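Local coordinates for SusD-like carbohydrate binding protein BF1063 (PDB 3I4G) that probably binds carbohydrate at the outer membrane of Bacteroides fragilis, as a member of the SusD family of glycan-binding proteins, at residues Ala195-Ala200 with Met225-Asn230; Asn235-Phe240 with Met361-Phe366; Lys249-Tyr254 with Leu381-Arg386; Tyr387-Leu392 with His442-Glu447. One frame throughout, in Å; residues are numbered along the deposited sequence.

How the interactions relate
Interaction 1 comes first and closes the short excursion through helices 197-211 and 214-227, bringing the end of the second back to the start of the first. Interactions 2 and 3 both close loops of some 120 residues and cross, because 235-240 and 249-254 precede 361-366 and 381-386 in turn. Interaction 4 follows in series, pairing helix 387-400 with helix 433-447. Interaction 3 touches the other three, through Asn230 and Lys249 (interaction 1), Leu239 and Asn251 (interaction 2) and Glu250 and Tyr387 (interaction 4); interactions 1 and 2 do not meet. Strand 380-386 runs straight into helix 387-400 and ties the helical hairpin, the turn at 363-366 and the helix pair together.

Interaction 1: residues Ala195-Ala200 with Met225-Asn230; sequences ACKQAA and MELGDN
Gln198 and Asp229 bring their side chains together at about a right angle where two consecutive helices, 197-211 and 214-227, form a helical hairpin, consistent with the TPR-like helical architecture of the SusD family. The contact joins the first turn of one helix to the last turn of the other and the residues just beyond it. Gln198 NE2 donates to Asp229 OD2 at 2.9 Å, and the two groups are far from coplanar. The acceptor lies close to the plane of the amide, whereas the donor sits above the carboxylate, 51° out of its plane. A bend at chi2 (91°) turns the glutamine amide across its own chain and delivers NE2 to this spot, while OE1 accepts from the backbone N of Phe184. Asp229 is held from several directions, since OD2 also accepts from Ser185 N and OD1 forms a salt bridge with Arg183.

Leu227 packs against Lys197 and Gln198, in the first turn of the helix. Its CD1 lies 3.7 Å from Gln198 NE2, and the same methyl meets Lys197 CD at 4.0 Å, where the two chains cross at about a right angle; the lysine NZ goes on to Ala178 O. Asn230 crosses the glutamine at a slant, its amide plane 84° from that of Gln198; its OD1 stands 3.7 Å from Gln198 CG, and its ND2 is hydrogen-bonded to Lys249 O. One water knits the group together: it accepts from Gln198 NE2 at 2.8 Å and from Asp229 N at 3.1 Å, and lies 2.7 Å from Asn230 OD1, to which it can donate.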
# COMPACT_ATOMS: atom_id res chain seq x y z
N ALA A 195 16.10 1.96 7.68
CA ALA A 195 15.64 0.57 7.86
C ALA A 195 16.16 -0.08 9.13
O ALA A 195 17.34 -0.06 9.39
CB ALA A 195 16.05 -0.30 6.65
N CYS A 196 15.25 -0.64 9.92
CA CYS A 196 15.62 -1.39 11.09
C CYS A 196 15.48 -2.91 10.88
O CYS A 196 14.94 -3.37 9.89
CB CYS A 196 14.78 -0.95 12.30
SG CYS A 196 13.07 -1.40 12.25
N LYS A 197 15.98 -3.67 11.84
CA LYS A 197 15.93 -5.11 11.83
C LYS A 197 14.52 -5.59 11.52
O LYS A 197 14.29 -6.45 10.67
CB LYS A 197 16.40 -5.62 13.21
CG LYS A 197 16.43 -7.11 13.36
CD LYS A 197 16.95 -7.56 14.74
CE LYS A 197 18.31 -7.00 15.13
NZ LYS A 197 19.37 -7.56 14.24
N GLN A 198 13.55 -5.05 12.25
CA GLN A 198 12.15 -5.43 12.07
C GLN A 198 11.60 -5.11 10.69
O GLN A 198 10.68 -5.82 10.24
CB GLN A 198 11.29 -4.78 13.17
CG GLN A 198 11.52 -5.34 14.57
CD GLN A 198 12.59 -4.62 15.37
OE1 GLN A 198 13.54 -3.98 14.82
NE2 GLN A 198 12.44 -4.68 16.71
N ALA A 199 12.08 -4.06 10.03
CA ALA A 199 11.66 -3.79 8.64
C ALA A 199 12.10 -4.92 7.73
O ALA A 199 11.31 -5.42 6.90
CB ALA A 199 12.20 -2.43 8.15
N ALA A 200 13.35 -5.35 7.87
CA ALA A 200 13.82 -6.47 7.07
C ALA A 200 13.07 -7.77 7.40
O ALA A 200 12.75 -8.54 6.50
CB ALA A 200 15.37 -6.63 7.22
N MSE A 225 7.52 -9.70 16.87
CA MSE A 225 6.76 -9.66 18.13
C MSE A 225 7.65 -9.96 19.35
O MSE A 225 7.59 -9.23 20.35
CB MSE A 225 5.60 -10.64 18.04
CG MSE A 225 4.60 -10.36 16.92
SE MSE A 225 3.45 -11.81 16.49
CE MSE A 225 2.40 -11.91 18.22
N GLU A 226 8.50 -10.96 19.27
CA GLU A 226 9.32 -11.37 20.41
C GLU A 226 10.47 -10.40 20.72
O GLU A 226 10.96 -10.37 21.85
CB GLU A 226 9.80 -12.80 20.19
CG GLU A 226 8.68 -13.81 20.32
CD GLU A 226 9.13 -15.23 20.11
OE1 GLU A 226 10.04 -15.46 19.26
OE2 GLU A 226 8.56 -16.11 20.78
N LEU A 227 10.89 -9.61 19.75
CA LEU A 227 11.87 -8.56 20.02
C LEU A 227 11.27 -7.54 20.99
O LEU A 227 11.96 -6.97 21.85
CB LEU A 227 12.35 -7.88 18.74
CG LEU A 227 13.42 -8.63 17.95
CD1 LEU A 227 13.46 -8.20 16.50
CD2 LEU A 227 14.78 -8.45 18.64
N GLY A 228 9.98 -7.30 20.87
CA GLY A 228 9.29 -6.50 21.89
C GLY A 228 9.42 -5.01 21.79
O GLY A 228 9.09 -4.29 22.72
N ASP A 229 9.89 -4.50 20.66
CA ASP A 229 10.08 -3.06 20.46
C ASP A 229 8.85 -2.38 19.94
O ASP A 229 8.79 -1.14 19.96
CB ASP A 229 11.21 -2.75 19.46
CG ASP A 229 12.57 -3.26 19.88
OD1 ASP A 229 12.73 -3.66 21.03
OD2 ASP A 229 13.49 -3.20 19.03
N ASN A 230 7.88 -3.15 19.42
CA ASN A 230 6.73 -2.58 18.76
C ASN A 230 5.42 -2.88 19.48
O ASN A 230 5.29 -3.83 20.23
CB ASN A 230 6.72 -3.10 17.33
CG ASN A 230 7.96 -2.68 16.57
OD1 ASN A 230 8.86 -3.50 16.31
ND2 ASN A 230 8.05 -1.41 16.26
O HOH W 1 9.93 -5.51 17.76

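Interaction 2: residues Asn235-Phe240 with Met361-Phe366; sequences NYQELF and MMRKYF
Lys364 lays its aliphatic chain over one face of the Phe240 ring, with CD 3.7 Å from the centroid and only 3° off the ring normal, a CH-pi contact. CB of Leu239 lies over the opposite face, so the phenyl is sandwiched between two aliphatic groups. The bend at chi3 (-79°) falls over the ring and directs CE across its face, so that Lys364 NZ reaches Tyr236 OH at 2.8 Å, the two side chains crossing at about a right angle. That ammonium also has a salt bridge with Glu451, and the tyrosine hydroxyl is bonded to Glu447 O.

Lys364 and Tyr365 are the central residues of a type II beta turn, Arg363 to Phe366, which follows strand 360-362 and fits against the 3-10 turn at 237-239. Tyr365 has the positive phi expected of its place in the turn. Its ring receives the edge of Phe240 on its face, a T-shaped pair with centroids 5.5 Å apart and planes at 76°. Backbones meet as well: Tyr365 CA approaches Phe240 O at 3.2 Å in a CA-H...O contact. One water bridges Gln237 O to Tyr365 N, and a second lies within hydrogen-bonding distance of Phe240 O and Tyr365 O.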
# COMPACT_ATOMS: atom_id res chain seq x y z
N ASN A 235 -4.07 5.54 18.91
CA ASN A 235 -4.75 6.31 17.89
C ASN A 235 -4.46 5.84 16.46
O ASN A 235 -3.31 5.87 16.02
CB ASN A 235 -4.43 7.80 18.05
CG ASN A 235 -5.39 8.66 17.26
OD1 ASN A 235 -5.31 8.78 16.05
ND2 ASN A 235 -6.37 9.23 17.95
N TYR A 236 -5.50 5.44 15.75
CA TYR A 236 -5.38 4.93 14.38
C TYR A 236 -5.04 6.05 13.40
O TYR A 236 -4.11 5.91 12.62
CB TYR A 236 -6.69 4.28 13.96
CG TYR A 236 -6.75 3.60 12.61
CD1 TYR A 236 -6.38 2.29 12.46
CD2 TYR A 236 -7.29 4.25 11.51
CE1 TYR A 236 -6.51 1.64 11.26
CE2 TYR A 236 -7.44 3.63 10.29
CZ TYR A 236 -7.03 2.32 10.17
OH TYR A 236 -7.17 1.68 8.95
N GLN A 237 -5.79 7.14 13.44
CA GLN A 237 -5.58 8.24 12.48
C GLN A 237 -4.17 8.79 12.50
O GLN A 237 -3.59 9.12 11.45
CB GLN A 237 -6.57 9.39 12.73
CG GLN A 237 -8.01 9.04 12.47
CD GLN A 237 -8.89 10.23 12.65
OE1 GLN A 237 -9.26 10.57 13.79
NE2 GLN A 237 -9.31 10.84 11.55
N GLU A 238 -3.61 8.89 13.70
CA GLU A 238 -2.30 9.49 13.91
C GLU A 238 -1.16 8.67 13.38
O GLU A 238 -0.06 9.20 13.23
CB GLU A 238 -2.10 9.83 15.42
CG GLU A 238 -2.91 11.09 15.78
CD GLU A 238 -2.89 11.44 17.25
OE1 GLU A 238 -2.26 10.74 18.04
OE2 GLU A 238 -3.53 12.47 17.61
N LEU A 239 -1.40 7.42 13.04
CA LEU A 239 -0.39 6.62 12.34
C LEU A 239 -0.02 7.19 10.99
O LEU A 239 1.07 6.91 10.50
CB LEU A 239 -0.92 5.20 12.09
CG LEU A 239 -1.17 4.35 13.33
CD1 LEU A 239 -1.94 3.09 12.91
CD2 LEU A 239 0.15 4.02 14.04
N PHE A 240 -0.90 8.01 10.42
CA PHE A 240 -0.77 8.44 9.03
C PHE A 240 -0.56 9.91 8.90
O PHE A 240 -0.71 10.45 7.79
CB PHE A 240 -2.02 7.98 8.25
CG PHE A 240 -2.36 6.53 8.52
CD1 PHE A 240 -1.67 5.52 7.91
CD2 PHE A 240 -3.39 6.19 9.37
CE1 PHE A 240 -1.95 4.21 8.17
CE2 PHE A 240 -3.71 4.85 9.62
CZ PHE A 240 -2.97 3.86 9.02
N MSE A 361 -14.23 9.81 -0.76
CA MSE A 361 -12.89 10.35 -0.77
C MSE A 361 -12.08 9.69 0.33
O MSE A 361 -12.64 9.10 1.26
CB MSE A 361 -12.93 11.85 -0.57
CG MSE A 361 -13.59 12.62 -1.69
SE MSE A 361 -12.47 12.55 -3.35
CE MSE A 361 -11.20 13.70 -2.86
N MSE A 362 -10.75 9.80 0.23
CA MSE A 362 -9.87 9.26 1.27
C MSE A 362 -9.58 10.29 2.34
O MSE A 362 -9.09 11.37 2.07
CB MSE A 362 -8.53 8.79 0.65
CG MSE A 362 -7.55 8.22 1.67
SE MSE A 362 -5.96 7.50 0.81
CE MSE A 362 -5.19 9.13 0.39
N ARG A 363 -9.86 9.93 3.59
CA ARG A 363 -9.53 10.75 4.77
C ARG A 363 -8.13 10.41 5.29
O ARG A 363 -7.43 11.28 5.82
CB ARG A 363 -10.57 10.53 5.88
CG ARG A 363 -10.47 11.56 6.99
CD ARG A 363 -11.36 11.29 8.17
NE ARG A 363 -12.79 11.44 7.93
CZ ARG A 363 -13.46 12.59 8.05
NH1 ARG A 363 -12.83 13.73 8.28
NH2 ARG A 363 -14.77 12.61 7.87
N LYS A 364 -7.74 9.15 5.20
CA LYS A 364 -6.43 8.68 5.68
C LYS A 364 -5.33 9.52 5.05
O LYS A 364 -5.42 9.89 3.89
CB LYS A 364 -6.24 7.22 5.36
CG LYS A 364 -5.01 6.57 5.99
CD LYS A 364 -5.00 5.05 5.83
CE LYS A 364 -5.92 4.33 6.86
NZ LYS A 364 -5.92 2.84 6.73
N TYR A 365 -4.29 9.80 5.88
CA TYR A 365 -3.05 10.52 5.54
C TYR A 365 -3.15 12.04 5.62
O TYR A 365 -2.15 12.72 5.44
CB TYR A 365 -2.53 10.11 4.16
CG TYR A 365 -2.20 8.66 3.97
CD1 TYR A 365 -1.09 8.08 4.59
CD2 TYR A 365 -2.98 7.86 3.15
CE1 TYR A 365 -0.80 6.74 4.43
CE2 TYR A 365 -2.70 6.51 3.01
CZ TYR A 365 -1.61 5.96 3.62
OH TYR A 365 -1.32 4.65 3.41
N PHE A 366 -4.34 12.57 5.92
CA PHE A 366 -4.55 14.03 5.98
C PHE A 366 -4.79 14.51 7.40
O PHE A 366 -5.82 14.24 7.98
CB PHE A 366 -5.69 14.44 5.03
CG PHE A 366 -5.44 14.03 3.59
CD1 PHE A 366 -4.30 14.46 2.91
CD2 PHE A 366 -6.27 13.19 2.94
CE1 PHE A 366 -4.03 14.03 1.63
CE2 PHE A 366 -6.00 12.77 1.65
CZ PHE A 366 -4.90 13.20 0.99
O HOH W 2 -5.17 9.21 8.94
O HOH W 3 0.55 11.74 5.68

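Interaction 3: residues Lys249-Tyr254 with Leu381-Arg386; sequences KENIFY and LTPVIR
The Arg386 guanidinium receives Glu250 OE2 at its edge, near its plane, while the carboxylate itself is turned by 45°. OE2 stands 2.8 Å from Arg386 NH1, a salt bridge whose hydrogen bond is bent and weak. Val384 CG1 lies at the edge of the Phe253 ring, in its plane, and Val384 CB is 3.7 Å from Phe253 CD2. Tyr254 has Asn251 O at its ring edge, and Leu381 CD2 touches its CD1 obliquely at 3.6 Å.

These side chains hang on an antiparallel pairing interrupted by two classic beta bulges. In the first, Ile252 and Phe253 both face Ile385, whose O accepts from Ile252 N at 2.9 Å, almost head-on to the carbonyl, and from Phe253 N, which approaches a lone pair from within the carbonyl plane. In the second, Val384 and Ile385 both face Phe253, and their N atoms reach Phe253 O from the same side of its carbonyl plane, Val384 N at 2.8 Å. Both chains turn a corner at the bulges.

Pro383 CG meets Asn251 OD1 at 3.5 Å; that buried oxygen has no hydrogen-bonding partner in the model, whereas ND2 bonds to Gly245 O and Leu239 O. Glu250 also pairs with Arg420, and Arg386 with Glu447 and Glu451, so the bridge belongs to a buried charge network, in which the two arginines would help keep the carboxylates ionised.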
# COMPACT_ATOMS: atom_id res chain seq x y z
N LYS A 249 5.22 3.41 18.32
CA LYS A 249 5.96 2.13 18.26
C LYS A 249 5.34 1.16 17.26
O LYS A 249 5.68 -0.03 17.25
CB LYS A 249 6.02 1.51 19.66
CG LYS A 249 6.89 2.36 20.59
CD LYS A 249 7.09 1.73 21.93
CE LYS A 249 8.13 2.50 22.71
NZ LYS A 249 8.36 1.78 23.99
N GLU A 250 4.43 1.67 16.42
CA GLU A 250 3.73 0.81 15.45
C GLU A 250 4.31 0.90 14.04
O GLU A 250 4.43 -0.12 13.34
CB GLU A 250 2.25 1.14 15.40
CG GLU A 250 1.48 0.38 14.32
CD GLU A 250 0.01 0.25 14.56
OE1 GLU A 250 -0.49 0.70 15.60
OE2 GLU A 250 -0.64 -0.36 13.67
N ASN A 251 4.69 2.10 13.61
CA ASN A 251 5.18 2.32 12.25
C ASN A 251 6.66 1.90 12.19
O ASN A 251 7.54 2.62 12.61
CB ASN A 251 4.98 3.77 11.82
CG ASN A 251 3.52 4.11 11.57
OD1 ASN A 251 2.68 3.21 11.37
ND2 ASN A 251 3.19 5.40 11.63
N ILE A 252 6.88 0.71 11.67
CA ILE A 252 8.20 0.07 11.62
C ILE A 252 9.04 0.63 10.49
O ILE A 252 10.21 0.93 10.69
CB ILE A 252 8.03 -1.44 11.50
CG1 ILE A 252 7.50 -2.00 12.82
CG2 ILE A 252 9.36 -2.14 11.13
CD1 ILE A 252 6.94 -3.44 12.75
N PHE A 253 8.44 0.74 9.31
CA PHE A 253 9.12 1.29 8.12
C PHE A 253 8.13 2.24 7.46
O PHE A 253 6.97 1.90 7.29
CB PHE A 253 9.61 0.18 7.17
CG PHE A 253 10.49 0.69 6.06
CD1 PHE A 253 11.75 1.19 6.32
CD2 PHE A 253 10.06 0.66 4.74
CE1 PHE A 253 12.52 1.73 5.30
CE2 PHE A 253 10.87 1.18 3.72
CZ PHE A 253 12.07 1.71 4.01
N TYR A 254 8.60 3.40 7.03
CA TYR A 254 7.73 4.44 6.50
C TYR A 254 8.51 5.39 5.63
O TYR A 254 9.77 5.40 5.64
CB TYR A 254 7.09 5.21 7.67
CG TYR A 254 8.07 5.66 8.72
CD1 TYR A 254 8.86 6.80 8.52
CD2 TYR A 254 8.21 4.96 9.92
CE1 TYR A 254 9.78 7.21 9.52
CE2 TYR A 254 9.08 5.37 10.89
CZ TYR A 254 9.86 6.48 10.70
OH TYR A 254 10.76 6.87 11.69
N LEU A 381 3.53 11.57 6.03
CA LEU A 381 4.10 10.35 6.58
C LEU A 381 3.25 9.19 6.11
O LEU A 381 2.05 9.10 6.47
CB LEU A 381 4.17 10.46 8.09
CG LEU A 381 4.90 9.41 8.92
CD1 LEU A 381 4.20 8.04 8.85
CD2 LEU A 381 6.34 9.30 8.46
N THR A 382 3.84 8.31 5.30
CA THR A 382 3.11 7.16 4.75
C THR A 382 3.78 5.87 5.19
O THR A 382 4.86 5.50 4.67
CB THR A 382 3.00 7.24 3.23
OG1 THR A 382 4.31 7.19 2.66
CG2 THR A 382 2.32 8.53 2.82
N PRO A 383 3.18 5.16 6.15
CA PRO A 383 3.75 3.88 6.56
C PRO A 383 3.80 2.84 5.45
O PRO A 383 2.89 2.77 4.60
CB PRO A 383 2.80 3.41 7.65
CG PRO A 383 2.25 4.71 8.21
CD PRO A 383 2.03 5.52 7.01
N VAL A 384 4.87 2.04 5.47
CA VAL A 384 5.08 0.92 4.57
C VAL A 384 4.85 -0.38 5.32
O VAL A 384 4.21 -1.31 4.82
CB VAL A 384 6.48 0.99 3.96
CG1 VAL A 384 6.70 -0.19 3.06
CG2 VAL A 384 6.66 2.28 3.15
N ILE A 385 5.37 -0.50 6.54
CA ILE A 385 5.16 -1.65 7.40
C ILE A 385 4.69 -1.16 8.77
O ILE A 385 5.40 -0.41 9.45
CB ILE A 385 6.44 -2.49 7.62
CG1 ILE A 385 7.02 -3.01 6.30
CG2 ILE A 385 6.19 -3.65 8.61
CD1 ILE A 385 6.17 -4.02 5.51
N ARG A 386 3.50 -1.57 9.14
CA ARG A 386 2.91 -1.31 10.46
C ARG A 386 2.87 -2.59 11.28
O ARG A 386 2.63 -3.69 10.76
CB ARG A 386 1.50 -0.71 10.34
CG ARG A 386 1.46 0.59 9.61
CD ARG A 386 0.20 1.40 9.82
NE ARG A 386 -1.05 0.88 9.25
CZ ARG A 386 -2.05 0.31 9.94
NH1 ARG A 386 -1.94 -0.05 11.22
NH2 ARG A 386 -3.18 0.05 9.30

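Interaction 4: residues Tyr387-Leu392 with His442-Glu447; sequences YAEVLL and HERRIE
Arg444 reaches across to helix 387-400 with a straight side chain, and the hydrophobic end of Leu392 sits at its root. Its CB is 4.2 Å from Leu392 CD1, a methyl that comes still closer to the backbone, 3.7 Å from Arg444 CA. CG stands anti to the backbone N (chi1 -176°), and the chain stays extended through CD to NE, which pairs with Asp457. At the tip both amino groups turn to Glu389, in different ways. NH1 lies 3.6 Å from Glu389 CG and donates to two waters, one of which donates in turn to Glu389 OE2 and the other, weakly, to Leu392 O. NH2 takes Glu389 OE2 directly at 3.3 Å, a long, weak hydrogen bond within a salt bridge; the carboxylate lies near the edge of the guanidinium with its plane almost perpendicular, at 89°.

The helices themselves run antiparallel, their segments 10.6 Å apart at 175°, in the alpha-helical framework of the SusD fold. Further along the interface small meets charged: Ala388 CB packs against Glu447 OE2 at 3.5 Å, and Glu447 CB lies near Leu392 CD1. Glu443 adds its CG against Leu392 CD2, crossing at about a right angle.

Charge is distributed widely here. Glu389 also pairs with Arg206, Glu443 with Arg418 and Arg318, and Glu447 with Arg318, Arg386 and Arg420, so each buried carboxylate has more than one cationic partner, which would be expected to keep these glutamates ionised.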
# COMPACT_ATOMS: atom_id res chain seq x y z
N TYR A 387 3.02 -2.42 12.59
CA TYR A 387 2.93 -3.59 13.48
C TYR A 387 1.57 -4.30 13.36
O TYR A 387 1.48 -5.49 13.53
CB TYR A 387 3.22 -3.20 14.93
CG TYR A 387 3.47 -4.34 15.90
CD1 TYR A 387 4.44 -5.28 15.65
CD2 TYR A 387 2.74 -4.44 17.08
CE1 TYR A 387 4.70 -6.28 16.57
CE2 TYR A 387 2.99 -5.44 17.99
CZ TYR A 387 3.96 -6.34 17.72
OH TYR A 387 4.25 -7.34 18.65
N ALA A 388 0.48 -3.57 13.06
CA ALA A 388 -0.78 -4.28 12.87
C ALA A 388 -0.70 -5.29 11.74
O ALA A 388 -1.30 -6.36 11.83
CB ALA A 388 -1.88 -3.32 12.56
N GLU A 389 0.03 -4.99 10.67
CA GLU A 389 0.19 -5.96 9.59
C GLU A 389 1.01 -7.15 10.08
O GLU A 389 0.76 -8.29 9.71
CB GLU A 389 0.86 -5.34 8.36
CG GLU A 389 1.00 -6.39 7.25
CD GLU A 389 1.82 -5.96 6.05
OE1 GLU A 389 2.04 -4.75 5.86
OE2 GLU A 389 2.24 -6.87 5.28
N VAL A 390 2.04 -6.90 10.88
CA VAL A 390 2.84 -7.98 11.44
C VAL A 390 1.99 -8.95 12.26
O VAL A 390 2.12 -10.17 12.11
CB VAL A 390 4.00 -7.40 12.31
CG1 VAL A 390 4.74 -8.49 13.08
CG2 VAL A 390 4.97 -6.59 11.43
N LEU A 391 1.13 -8.40 13.12
CA LEU A 391 0.27 -9.25 13.95
C LEU A 391 -0.71 -10.04 13.11
O LEU A 391 -0.89 -11.25 13.31
CB LEU A 391 -0.49 -8.40 14.98
CG LEU A 391 0.34 -7.67 16.01
CD1 LEU A 391 -0.57 -6.87 16.97
CD2 LEU A 391 1.21 -8.65 16.81
N LEU A 392 -1.33 -9.40 12.12
CA LEU A 392 -2.27 -10.13 11.25
C LEU A 392 -1.54 -11.10 10.33
O LEU A 392 -2.08 -12.15 9.99
CB LEU A 392 -3.14 -9.16 10.46
CG LEU A 392 -4.04 -8.24 11.27
CD1 LEU A 392 -4.72 -7.19 10.40
CD2 LEU A 392 -5.06 -9.04 12.07
N HIS A 442 -10.41 -10.61 6.04
CA HIS A 442 -11.30 -9.47 6.14
C HIS A 442 -10.74 -8.41 7.10
O HIS A 442 -10.80 -7.20 6.82
CB HIS A 442 -12.68 -9.91 6.61
CG HIS A 442 -13.62 -8.78 6.80
ND1 HIS A 442 -13.90 -8.24 8.04
CD2 HIS A 442 -14.26 -8.01 5.90
CE1 HIS A 442 -14.70 -7.19 7.87
NE2 HIS A 442 -14.95 -7.05 6.59
N GLU A 443 -10.19 -8.82 8.25
CA GLU A 443 -9.66 -7.86 9.18
C GLU A 443 -8.50 -7.12 8.54
O GLU A 443 -8.34 -5.92 8.73
CB GLU A 443 -9.23 -8.54 10.48
CG GLU A 443 -8.86 -7.56 11.56
CD GLU A 443 -10.07 -6.76 12.04
OE1 GLU A 443 -11.23 -7.26 12.04
OE2 GLU A 443 -9.87 -5.61 12.48
N ARG A 444 -7.65 -7.83 7.81
CA ARG A 444 -6.57 -7.24 7.14
C ARG A 444 -7.07 -6.19 6.13
O ARG A 444 -6.51 -5.10 5.99
CB ARG A 444 -5.75 -8.34 6.45
CG ARG A 444 -4.54 -7.88 5.78
CD ARG A 444 -3.83 -9.10 5.13
NE ARG A 444 -2.68 -8.65 4.41
CZ ARG A 444 -1.44 -8.64 4.86
NH1 ARG A 444 -1.10 -9.11 6.06
NH2 ARG A 444 -0.53 -8.13 4.06
N ARG A 445 -8.12 -6.50 5.38
CA ARG A 445 -8.72 -5.56 4.43
C ARG A 445 -9.13 -4.27 5.13
O ARG A 445 -8.81 -3.17 4.68
CB ARG A 445 -9.95 -6.18 3.76
CG ARG A 445 -10.53 -5.29 2.72
CD ARG A 445 -11.77 -5.79 2.06
NE ARG A 445 -12.10 -4.91 0.90
CZ ARG A 445 -13.15 -5.04 0.11
NH1 ARG A 445 -14.05 -5.97 0.33
NH2 ARG A 445 -13.32 -4.19 -0.88
N ILE A 446 -9.82 -4.40 6.25
CA ILE A 446 -10.27 -3.23 6.97
C ILE A 446 -9.13 -2.45 7.59
O ILE A 446 -8.99 -1.24 7.41
CB ILE A 446 -11.28 -3.64 8.08
CG1 ILE A 446 -12.54 -4.28 7.49
CG2 ILE A 446 -11.65 -2.44 8.97
CD1 ILE A 446 -13.22 -3.50 6.39
N GLU A 447 -8.24 -3.16 8.27
CA GLU A 447 -7.15 -2.48 8.97
C GLU A 447 -6.24 -1.70 8.04
O GLU A 447 -5.84 -0.58 8.36
CB GLU A 447 -6.35 -3.50 9.77
CG GLU A 447 -5.16 -2.93 10.48
CD GLU A 447 -5.46 -1.92 11.56
OE1 GLU A 447 -6.61 -1.87 12.04
OE2 GLU A 447 -4.54 -1.18 11.94
O HOH W 4 1.80 -9.32 6.07
O HOH W 5 -2.64 -11.25 7.37